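Local atomic coordinates of RNA silencing suppressor p19 (PDB entry 6BJG), a protein that suppresses RNA silencing in the host plant by binding short interfering RNAs with high affinity and selecting them by duplex length, like a molecular caliper. Residues A4-D9 and G66-K71; G16-G21 and L32-P37; R101-N106 and G125-L130. The protein carries 1 engineered substitution. All blocks are in the same frame, centred on the assembly; numbering follows the deposited sequence.

Contact 1: A4-D9 and G66-K71; sequences AIQGND and GKVVFK. With nucleotides of chain D.
The flat carboxamide of Gln6 faces the turn at Gly66-Lys67: at its edge OE1 takes the backbone N of Lys67 in the carbonyl plane on a lone pair, a 3.1 Å bond that is almost straight at 174°. One face, at NE2, lies over Val68 CG2, 4.0 Å away, while Gly66 CA sits obliquely beyond the amide, 3.7 Å from NE2. NE2 also donates to Phe65 O, so both ends of the amide are used and its rotation is fixed. A bend at chi2 (-66°) folds the Gln6 chain so that the amide reaches the turn. Lys67 CG stands between its own backbone N and carbonyl carbon (chi1 50°); its chain then runs past the Gln6 backbone, with CD only 3.1 Å from Gln6 O. Beyond that, NZ meets Asn8 OD1 at 3.2 Å, nearly along the C=O axis. The amide of Asn8 thus holds the lysine tip beside the RNA, where Lys67 CE comes within 3.5 Å of O2' of G8 of chain D. On the other flank Val68 CG2 touches Ile5 O at 3.3 Å. Further along the strand Lys71 NZ grips OP1 of A11 of chain D at 2.7 Å, a direct contact with the phosphate backbone. Arg11 of helix 8-17 bonds Lys67 O, adding a second tie to the turn. Gly66 and Lys67 have backbone angles close to those of a type II' turn and form the tight link of the beta hairpin 58-65/68-75, against which the N-terminal arm and Gly7, the N-cap of helix 8-17, are fastened.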
# COMPACT_ATOMS: atom_id res chain seq x y z
N ALA B 4 -25.52 4.25 -10.92
CA ALA B 4 -24.74 5.04 -11.86
C ALA B 4 -23.47 5.55 -11.20
O ALA B 4 -22.48 5.84 -11.89
CB ALA B 4 -25.56 6.21 -12.40
N ILE B 5 -23.50 5.61 -9.87
CA ILE B 5 -22.37 5.99 -9.03
C ILE B 5 -21.25 4.98 -9.25
O ILE B 5 -20.09 5.24 -8.93
CB ILE B 5 -22.77 6.05 -7.54
CG1 ILE B 5 -23.37 4.70 -7.11
CG2 ILE B 5 -23.74 7.20 -7.27
CD1 ILE B 5 -23.52 4.55 -5.62
N GLN B 6 -21.61 3.81 -9.78
CA GLN B 6 -20.64 2.77 -10.07
C GLN B 6 -20.62 2.32 -11.52
O GLN B 6 -19.61 1.77 -11.96
CB GLN B 6 -20.91 1.54 -9.19
CG GLN B 6 -20.44 1.70 -7.75
CD GLN B 6 -18.93 1.81 -7.63
OE1 GLN B 6 -18.20 0.94 -8.10
NE2 GLN B 6 -18.46 2.88 -7.01
N GLY B 7 -21.70 2.54 -12.28
CA GLY B 7 -21.73 2.16 -13.68
C GLY B 7 -20.50 2.61 -14.44
O GLY B 7 -19.81 3.55 -14.03
N ASN B 8 -20.21 1.93 -15.55
CA ASN B 8 -19.00 2.23 -16.31
C ASN B 8 -19.00 3.65 -16.86
O ASN B 8 -17.94 4.17 -17.20
CB ASN B 8 -18.85 1.22 -17.45
CG ASN B 8 -19.04 -0.21 -16.98
OD1 ASN B 8 -18.48 -0.62 -15.97
ND2 ASN B 8 -19.85 -0.97 -17.71
N ASP B 9 -20.17 4.29 -16.94
CA ASP B 9 -20.24 5.66 -17.43
C ASP B 9 -19.46 6.60 -16.53
O ASP B 9 -18.54 7.30 -16.97
CB ASP B 9 -21.70 6.10 -17.54
CG ASP B 9 -21.85 7.48 -18.14
OD1 ASP B 9 -21.00 7.87 -18.97
OD2 ASP B 9 -22.82 8.18 -17.79
N GLY B 66 -14.80 2.41 -5.15
CA GLY B 66 -15.24 1.31 -6.00
C GLY B 66 -14.41 1.30 -7.26
O GLY B 66 -13.18 1.39 -7.22
N LYS B 67 -15.08 1.21 -8.41
CA LYS B 67 -14.40 1.21 -9.69
C LYS B 67 -14.28 2.61 -10.30
O LYS B 67 -13.94 2.73 -11.48
CB LYS B 67 -15.11 0.28 -10.68
CG LYS B 67 -16.62 0.48 -10.77
CD LYS B 67 -17.19 -0.13 -12.05
CE LYS B 67 -16.88 -1.62 -12.18
NZ LYS B 67 -17.46 -2.19 -13.43
N VAL B 68 -14.54 3.66 -9.53
CA VAL B 68 -14.43 5.04 -9.99
C VAL B 68 -13.07 5.55 -9.51
O VAL B 68 -12.89 5.85 -8.33
CB VAL B 68 -15.58 5.90 -9.48
CG1 VAL B 68 -15.52 7.30 -10.07
CG2 VAL B 68 -16.92 5.25 -9.81
N VAL B 69 -12.11 5.65 -10.43
CA VAL B 69 -10.72 5.94 -10.10
C VAL B 69 -10.34 7.29 -10.71
O VAL B 69 -10.57 7.52 -11.90
CB VAL B 69 -9.78 4.83 -10.59
CG1 VAL B 69 -8.34 5.11 -10.17
CG2 VAL B 69 -10.24 3.48 -10.07
N PHE B 70 -9.76 8.15 -9.88
CA PHE B 70 -9.22 9.43 -10.32
C PHE B 70 -7.70 9.38 -10.21
O PHE B 70 -7.16 8.79 -9.27
CB PHE B 70 -9.76 10.58 -9.46
CG PHE B 70 -11.26 10.69 -9.46
CD1 PHE B 70 -12.03 9.90 -8.62
CD2 PHE B 70 -11.90 11.59 -10.29
CE1 PHE B 70 -13.41 10.00 -8.61
CE2 PHE B 70 -13.28 11.70 -10.29
CZ PHE B 70 -14.03 10.90 -9.45
N LYS B 71 -7.01 10.01 -11.17
CA LYS B 71 -5.56 9.95 -11.23
C LYS B 71 -4.96 11.34 -11.39
O LYS B 71 -5.57 12.24 -11.97
CB LYS B 71 -5.09 9.06 -12.39
CG LYS B 71 -5.37 7.59 -12.19
CD LYS B 71 -4.94 6.77 -13.39
CE LYS B 71 -5.20 5.29 -13.16
NZ LYS B 71 -4.41 4.77 -12.01
P G D 9 -14.42 -4.81 -13.92
OP1 G D 9 -14.97 -4.38 -15.23
OP2 G D 9 -13.43 -5.91 -13.87
O5' G D 9 -13.80 -3.53 -13.20
C5' G D 9 -12.41 -3.44 -12.95
C4' G D 9 -12.13 -2.78 -11.62
O4' G D 9 -12.46 -3.70 -10.54
C3' G D 9 -10.68 -2.42 -11.36
O3' G D 9 -10.30 -1.21 -11.99
C2' G D 9 -10.62 -2.39 -9.85
O2' G D 9 -11.17 -1.18 -9.33
C1' G D 9 -11.54 -3.55 -9.49
N9 G D 9 -10.80 -4.82 -9.34
C8 G D 9 -10.88 -5.91 -10.17
N7 G D 9 -10.11 -6.89 -9.81
C5 G D 9 -9.48 -6.43 -8.66
C6 G D 9 -8.52 -7.06 -7.82
O6 G D 9 -8.03 -8.20 -7.92
N1 G D 9 -8.14 -6.24 -6.77
C2 G D 9 -8.61 -4.97 -6.55
N2 G D 9 -8.12 -4.33 -5.48
N3 G D 9 -9.50 -4.37 -7.33
C4 G D 9 -9.89 -5.15 -8.36
P G D 8 -16.14 -10.19 -13.72
OP1 G D 8 -16.70 -9.86 -15.06
OP2 G D 8 -14.86 -10.94 -13.63
O5' G D 8 -15.98 -8.84 -12.91
C5' G D 8 -17.12 -8.04 -12.61
C4' G D 8 -16.78 -6.93 -11.65
O4' G D 8 -16.56 -7.47 -10.32
C3' G D 8 -15.50 -6.17 -11.95
O3' G D 8 -15.66 -5.20 -12.97
C2' G D 8 -15.15 -5.58 -10.59
O2' G D 8 -15.92 -4.42 -10.31
C1' G D 8 -15.59 -6.70 -9.65
N9 G D 8 -14.47 -7.58 -9.26
C8 G D 8 -14.09 -8.76 -9.84
N7 G D 8 -13.06 -9.31 -9.26
C5 G D 8 -12.74 -8.44 -8.22
C6 G D 8 -11.72 -8.50 -7.24
O6 G D 8 -10.85 -9.37 -7.09
N1 G D 8 -11.76 -7.41 -6.38
C2 G D 8 -12.68 -6.39 -6.46
N2 G D 8 -12.56 -5.41 -5.54
N3 G D 8 -13.63 -6.32 -7.37
C4 G D 8 -13.61 -7.37 -8.21
P A D 11 -3.79 1.18 -10.69
OP1 A D 11 -3.41 2.60 -10.84
OP2 A D 11 -3.97 0.33 -11.89
O5' A D 11 -2.71 0.49 -9.74
C5' A D 11 -2.46 1.01 -8.44
C4' A D 11 -1.52 0.12 -7.67
O4' A D 11 -2.19 -1.13 -7.32
C3' A D 11 -0.28 -0.34 -8.40
O3' A D 11 0.74 0.65 -8.46
C2' A D 11 0.11 -1.59 -7.63
O2' A D 11 0.72 -1.27 -6.39
C1' A D 11 -1.26 -2.19 -7.34
N9 A D 11 -1.68 -3.17 -8.37
C8 A D 11 -2.50 -2.95 -9.45
N7 A D 11 -2.70 -4.02 -10.19
C5 A D 11 -1.95 -5.00 -9.55
C6 A D 11 -1.74 -6.36 -9.85
N6 A D 11 -2.28 -6.98 -10.89
N1 A D 11 -0.93 -7.06 -9.01
C2 A D 11 -0.39 -6.43 -7.96
N3 A D 11 -0.52 -5.16 -7.59
C4 A D 11 -1.32 -4.49 -8.43

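Contact 2: G16-G21 and L32-P37; sequences GERWDG and LPDESP. With nucleotides of chain C.
The end of the RNA duplex is bound here, where the C-terminal side of helix 8-17 meets the loop leading to helix 39-45. Arg18 bridges protein and RNA. Its fully extended chain (chi1 179°) brings NE to Asp34 OD2 at 2.8 Å in a salt bridge, which reaches the carboxylate from above its plane; the guanidinium and carboxylate planes are 55° apart. At the far edge Arg18 NH2 donates to OP1 of C2 of chain C at 2.9 Å. NH1 makes a weaker bond to the same oxygen. Tyr73 N of strand 68-75 also donates to Asp34 OD2, so the carboxylate that positions the arginine is itself anchored to the sheet. Asp34 OD1 accepts from Ser36 N at 2.7 Å, making an Asx turn that orients the loop. The Trp19 ring lies over the Arg18 side chain: Arg18 CG sits over the centre of one ring face, 3.8 Å above it, and Trp19 CH2 stands over the rim of the guanidinium. At the ring edge Trp19 CZ3 meets Ser36 OG at 3.4 Å. Trp19 CZ2 approaches O3' of C2 of chain C obliquely, at 3.4 Å. One nucleotide back, O2' of U1 at the 5' end of chain C donates to Pro37 O at 3.0 Å.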
# COMPACT_ATOMS: atom_id res chain seq x y z
N GLY B 16 -11.49 10.09 -17.54
CA GLY B 16 -11.34 11.28 -18.36
C GLY B 16 -11.15 12.55 -17.57
O GLY B 16 -10.64 13.54 -18.11
N GLU B 17 -11.55 12.55 -16.30
CA GLU B 17 -11.42 13.74 -15.46
C GLU B 17 -9.98 14.25 -15.46
O GLU B 17 -9.74 15.46 -15.43
CB GLU B 17 -11.88 13.43 -14.04
CG GLU B 17 -12.10 14.66 -13.16
CD GLU B 17 -10.83 15.17 -12.52
OE1 GLU B 17 -9.82 14.43 -12.51
OE2 GLU B 17 -10.83 16.31 -12.02
N ARG B 18 -9.01 13.33 -15.48
CA ARG B 18 -7.60 13.72 -15.41
C ARG B 18 -7.24 14.69 -16.53
O ARG B 18 -6.49 15.64 -16.31
CB ARG B 18 -6.73 12.47 -15.48
CG ARG B 18 -5.23 12.72 -15.45
CD ARG B 18 -4.47 11.39 -15.42
NE ARG B 18 -3.02 11.56 -15.38
CZ ARG B 18 -2.15 10.56 -15.36
NH1 ARG B 18 -2.58 9.30 -15.39
NH2 ARG B 18 -0.85 10.81 -15.33
N TRP B 19 -7.77 14.46 -17.73
CA TRP B 19 -7.35 15.19 -18.92
C TRP B 19 -8.27 16.34 -19.28
O TRP B 19 -7.80 17.39 -19.74
CB TRP B 19 -7.25 14.23 -20.10
CG TRP B 19 -6.58 12.94 -19.75
CD1 TRP B 19 -7.16 11.71 -19.67
CD2 TRP B 19 -5.20 12.75 -19.42
NE1 TRP B 19 -6.23 10.77 -19.32
CE2 TRP B 19 -5.02 11.38 -19.16
CE3 TRP B 19 -4.10 13.61 -19.33
CZ2 TRP B 19 -3.78 10.84 -18.81
CZ3 TRP B 19 -2.87 13.07 -18.98
CH2 TRP B 19 -2.72 11.71 -18.72
N ASP B 20 -9.58 16.18 -19.11
CA ASP B 20 -10.50 17.28 -19.35
C ASP B 20 -10.46 18.22 -18.15
O ASP B 20 -9.61 18.10 -17.26
CB ASP B 20 -11.91 16.75 -19.64
CG ASP B 20 -12.45 15.87 -18.53
OD1 ASP B 20 -12.39 16.27 -17.35
OD2 ASP B 20 -12.96 14.77 -18.85
N GLY B 21 -11.35 19.21 -18.14
CA GLY B 21 -11.46 20.10 -17.01
C GLY B 21 -12.71 19.79 -16.21
O GLY B 21 -13.47 20.69 -15.85
N LEU B 32 -5.90 19.98 -7.16
CA LEU B 32 -4.97 20.52 -8.12
C LEU B 32 -5.09 19.78 -9.45
O LEU B 32 -5.39 18.58 -9.47
CB LEU B 32 -3.52 20.42 -7.62
CG LEU B 32 -3.23 21.16 -6.31
CD1 LEU B 32 -1.79 20.91 -5.88
CD2 LEU B 32 -3.49 22.66 -6.45
N PRO B 33 -4.85 20.45 -10.57
CA PRO B 33 -4.99 19.79 -11.87
C PRO B 33 -3.76 18.95 -12.21
O PRO B 33 -2.68 19.11 -11.65
CB PRO B 33 -5.15 20.96 -12.85
CG PRO B 33 -4.57 22.17 -12.15
CD PRO B 33 -4.28 21.81 -10.71
N ASP B 34 -3.96 18.05 -13.17
CA ASP B 34 -2.91 17.13 -13.57
C ASP B 34 -1.75 17.89 -14.21
O ASP B 34 -1.93 18.90 -14.89
CB ASP B 34 -3.46 16.09 -14.55
CG ASP B 34 -2.40 15.09 -14.98
OD1 ASP B 34 -1.70 15.37 -15.98
OD2 ASP B 34 -2.29 14.03 -14.33
N GLU B 35 -0.53 17.38 -13.98
CA GLU B 35 0.68 17.99 -14.51
C GLU B 35 1.56 16.97 -15.22
O GLU B 35 2.78 17.17 -15.33
CB GLU B 35 1.49 18.65 -13.39
CG GLU B 35 0.72 19.70 -12.59
CD GLU B 35 1.45 20.13 -11.34
OE1 GLU B 35 2.46 19.48 -10.98
OE2 GLU B 35 1.02 21.11 -10.70
N SER B 36 0.98 15.88 -15.71
CA SER B 36 1.79 14.81 -16.29
C SER B 36 2.54 15.33 -17.51
O SER B 36 1.93 15.98 -18.38
CB SER B 36 0.92 13.61 -16.66
OG SER B 36 0.24 13.82 -17.89
N PRO B 37 3.84 15.08 -17.64
CA PRO B 37 4.60 15.65 -18.75
C PRO B 37 4.26 14.99 -20.07
O PRO B 37 3.69 13.90 -20.14
CB PRO B 37 6.05 15.38 -18.36
CG PRO B 37 5.99 14.15 -17.55
CD PRO B 37 4.68 14.20 -16.80
P C C 2 1.46 8.13 -16.97
OP1 C C 2 0.34 8.30 -16.01
OP2 C C 2 2.27 6.89 -16.95
O5' C C 2 0.86 8.29 -18.44
C5' C C 2 0.04 9.40 -18.77
C4' C C 2 -0.49 9.28 -20.17
O4' C C 2 0.61 9.35 -21.12
C3' C C 2 -1.18 7.97 -20.50
O3' C C 2 -2.51 7.91 -20.02
C2' C C 2 -1.05 7.90 -22.01
O2' C C 2 -2.02 8.72 -22.65
C1' C C 2 0.33 8.52 -22.23
N1 C C 2 1.38 7.47 -22.32
C2 C C 2 1.52 6.82 -23.55
O2 C C 2 0.77 7.14 -24.48
N3 C C 2 2.45 5.86 -23.68
C4 C C 2 3.23 5.54 -22.65
N4 C C 2 4.14 4.58 -22.84
C5 C C 2 3.11 6.18 -21.38
C6 C C 2 2.17 7.14 -21.27
OP3 U C 1 7.71 8.17 -14.68
P U C 1 6.80 7.31 -15.47
OP1 U C 1 7.62 6.42 -16.32
OP2 U C 1 5.83 6.70 -14.53
O5' U C 1 5.97 8.26 -16.44
C5' U C 1 5.58 9.56 -16.02
C4' U C 1 4.75 10.25 -17.07
O4' U C 1 5.57 10.59 -18.22
C3' U C 1 3.61 9.44 -17.67
O3' U C 1 2.46 9.38 -16.84
C2' U C 1 3.38 10.14 -19.00
O2' U C 1 2.66 11.36 -18.82
C1' U C 1 4.81 10.47 -19.41
N1 U C 1 5.40 9.40 -20.24
C2 U C 1 5.04 9.35 -21.57
O2 U C 1 4.26 10.14 -22.09
N3 U C 1 5.61 8.33 -22.29
C4 U C 1 6.49 7.38 -21.82
O4 U C 1 6.92 6.52 -22.60
C5 U C 1 6.82 7.50 -20.43
C6 U C 1 6.27 8.48 -19.71

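Contact 3: R101-N106 and G125-L130; sequences RFLGAN and GGSRTL. With nucleotides of chain C.
Apolar packing carries this contact, and Leu103 makes most of it. Its CD2 presses on Ser127 CB at 3.5 Å, tighter than usual for two carbons, and CD1 lies 3.9 Å from the same CB, so the forked end of the leucine straddles the serine methylene. CG of Leu103 lies anti to the carbonyl carbon (chi1 -59°), and the bond leaving CA is aimed at the other segment, which carries both methyls onto Ser127. CD1 also reaches Leu130 CD2 at 4.5 Å, a looser touch. Val108 and Cys110 add to the bed beneath the leucine, while Leu130 packs against Val95, Asn96 and Ala99 of helix 92-99.

The fold explains the meeting: strand 119-126, outermost in the sheet of this chain, ends at Gly126, turns through the short 3-10 segment 127-128, and enters helix 130-145, while 101-106 lies in the loop that joins helix 92-99 to the neighbouring strand 109-116. Thr129, the N-cap residue of helix 130-145, packs on Gly118 of the second subunit, placing this corner at the dimer interface.

No hydrogen bond or salt bridge crosses the contact, and the Arg128 side chain takes part by packing alone. Its guanidinium comes obliquely to Leu103 CD1 through Arg128 NH2, 4.3 Å away, and its approach to the poorly ordered Ala105 is loose. Polar ties run alongside instead. Ser127 OG bonds the backbone N of Val108, and Arg128 N bonds Gln107 OE1, so the turn is pinned to Gln107 and Val108, the last residues of that loop. Within the turn Gly126 O takes two donors from Thr129: the backbone N, and OG1 at 2.8 Å, the latter in the carbonyl plane on a lone pair. Towards the RNA, Gly125 O lies 3.4 Å from O2' of C12 of chain C.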
# COMPACT_ATOMS: atom_id res chain seq x y z
N ARG B 101 -20.29 11.12 -3.64
CA ARG B 101 -20.95 11.10 -4.93
C ARG B 101 -21.01 9.70 -5.55
O ARG B 101 -21.81 9.48 -6.46
CB ARG B 101 -20.25 12.05 -5.90
CG ARG B 101 -20.19 13.50 -5.43
CD ARG B 101 -21.59 14.06 -5.22
NE ARG B 101 -21.59 15.51 -4.98
CZ ARG B 101 -21.74 16.43 -5.93
NH1 ARG B 101 -21.90 16.08 -7.20
NH2 ARG B 101 -21.72 17.72 -5.61
N PHE B 102 -20.19 8.77 -5.07
CA PHE B 102 -20.10 7.44 -5.68
C PHE B 102 -20.29 6.31 -4.68
O PHE B 102 -20.09 5.14 -5.04
CB PHE B 102 -18.75 7.29 -6.40
CG PHE B 102 -18.33 8.51 -7.16
CD1 PHE B 102 -18.92 8.82 -8.37
CD2 PHE B 102 -17.37 9.36 -6.64
CE1 PHE B 102 -18.54 9.95 -9.07
CE2 PHE B 102 -16.99 10.50 -7.34
CZ PHE B 102 -17.58 10.79 -8.55
N LEU B 103 -20.66 6.61 -3.44
CA LEU B 103 -20.89 5.60 -2.42
C LEU B 103 -22.36 5.58 -2.02
O LEU B 103 -23.15 6.45 -2.40
CB LEU B 103 -20.02 5.86 -1.18
CG LEU B 103 -18.51 5.88 -1.43
CD1 LEU B 103 -17.79 6.35 -0.17
CD2 LEU B 103 -18.01 4.51 -1.86
N GLY B 104 -22.72 4.57 -1.24
CA GLY B 104 -24.07 4.43 -0.72
C GLY B 104 -24.53 2.99 -0.80
O GLY B 104 -24.15 2.23 -1.69
N ALA B 105 -25.37 2.59 0.16
CA ALA B 105 -25.93 1.24 0.23
C ALA B 105 -24.78 0.27 0.46
O ALA B 105 -24.05 0.42 1.45
CB ALA B 105 -26.78 0.99 -1.01
N ASN B 106 -24.57 -0.73 -0.40
CA ASN B 106 -23.56 -1.74 -0.15
C ASN B 106 -22.17 -1.12 -0.09
O ASN B 106 -21.81 -0.27 -0.90
CB ASN B 106 -23.61 -2.81 -1.24
CG ASN B 106 -24.91 -3.58 -1.25
OD1 ASN B 106 -25.05 -4.60 -0.57
ND2 ASN B 106 -25.88 -3.10 -2.03
N GLY B 125 -9.32 -0.35 1.70
CA GLY B 125 -10.25 -0.87 2.66
C GLY B 125 -11.68 -0.59 2.22
O GLY B 125 -11.93 -0.20 1.08
N GLY B 126 -12.60 -0.80 3.15
CA GLY B 126 -14.01 -0.60 2.86
C GLY B 126 -14.40 0.87 2.87
O GLY B 126 -13.81 1.69 3.57
N SER B 127 -15.42 1.19 2.08
CA SER B 127 -15.88 2.57 1.99
C SER B 127 -16.36 3.12 3.32
O SER B 127 -16.40 4.35 3.50
CB SER B 127 -17.00 2.69 0.95
OG SER B 127 -17.98 1.69 1.15
N ARG B 128 -16.74 2.26 4.26
CA ARG B 128 -17.14 2.71 5.59
C ARG B 128 -15.94 2.97 6.50
O ARG B 128 -16.14 3.28 7.68
CB ARG B 128 -18.08 1.69 6.23
CG ARG B 128 -19.30 1.33 5.39
CD ARG B 128 -20.45 2.30 5.57
NE ARG B 128 -20.23 3.60 4.95
CZ ARG B 128 -20.46 3.87 3.66
NH1 ARG B 128 -20.91 2.93 2.84
NH2 ARG B 128 -20.22 5.09 3.19
N THR B 129 -14.72 2.84 5.99
CA THR B 129 -13.51 3.19 6.73
C THR B 129 -12.75 4.32 6.05
O THR B 129 -11.54 4.47 6.27
CB THR B 129 -12.60 1.96 6.89
OG1 THR B 129 -11.97 1.65 5.64
CG2 THR B 129 -13.39 0.75 7.37
N LEU B 130 -13.44 5.12 5.24
CA LEU B 130 -12.75 6.08 4.38
C LEU B 130 -11.97 7.11 5.19
O LEU B 130 -10.86 7.49 4.81
CB LEU B 130 -13.75 6.77 3.45
CG LEU B 130 -13.17 7.75 2.43
CD1 LEU B 130 -12.20 7.07 1.49
CD2 LEU B 130 -14.29 8.41 1.65
P C C 12 -6.26 -7.43 1.79
OP1 C C 12 -6.18 -7.29 3.27
OP2 C C 12 -6.44 -8.78 1.20
O5' C C 12 -7.44 -6.50 1.28
C5' C C 12 -7.44 -5.11 1.58
C4' C C 12 -8.42 -4.36 0.72
O4' C C 12 -8.05 -4.47 -0.68
C3' C C 12 -9.85 -4.88 0.75
O3' C C 12 -10.57 -4.46 1.90
C2' C C 12 -10.41 -4.35 -0.56
O2' C C 12 -10.72 -2.97 -0.47
C1' C C 12 -9.21 -4.53 -1.48
N1 C C 12 -9.24 -5.84 -2.18
C2 C C 12 -10.03 -5.96 -3.32
O2 C C 12 -10.67 -4.98 -3.71
N3 C C 12 -10.07 -7.15 -3.97
C4 C C 12 -9.36 -8.18 -3.52
N4 C C 12 -9.44 -9.33 -4.20
C5 C C 12 -8.55 -8.09 -2.35
C6 C C 12 -8.52 -6.91 -1.72

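In the fold
Contacts 1 and 2 share helix 8-17. Contact 1 joins its start to strand 68-75; contact 2 joins 16-21 to the loop 32-37, which Asp34 and Glu35 tie to Tyr73 of that strand. Their centres are 17 Å apart, yet Lys71 O touches Arg18 CG at 3.5 Å. Contact 3 lies 12 Å from contact 1, centre to centre, and they meet where Ile5 packs on Arg101 and Phe102, and Phe70 CZ touches Phe102 CE2 at 3.7 Å. Contacts 2 and 3, 25 Å apart between centres, do not touch. All three approach the duplex: contact 2 at the 5' end of chain C, contact 1 along chain D, contact 3 at an inner nucleotide of chain C.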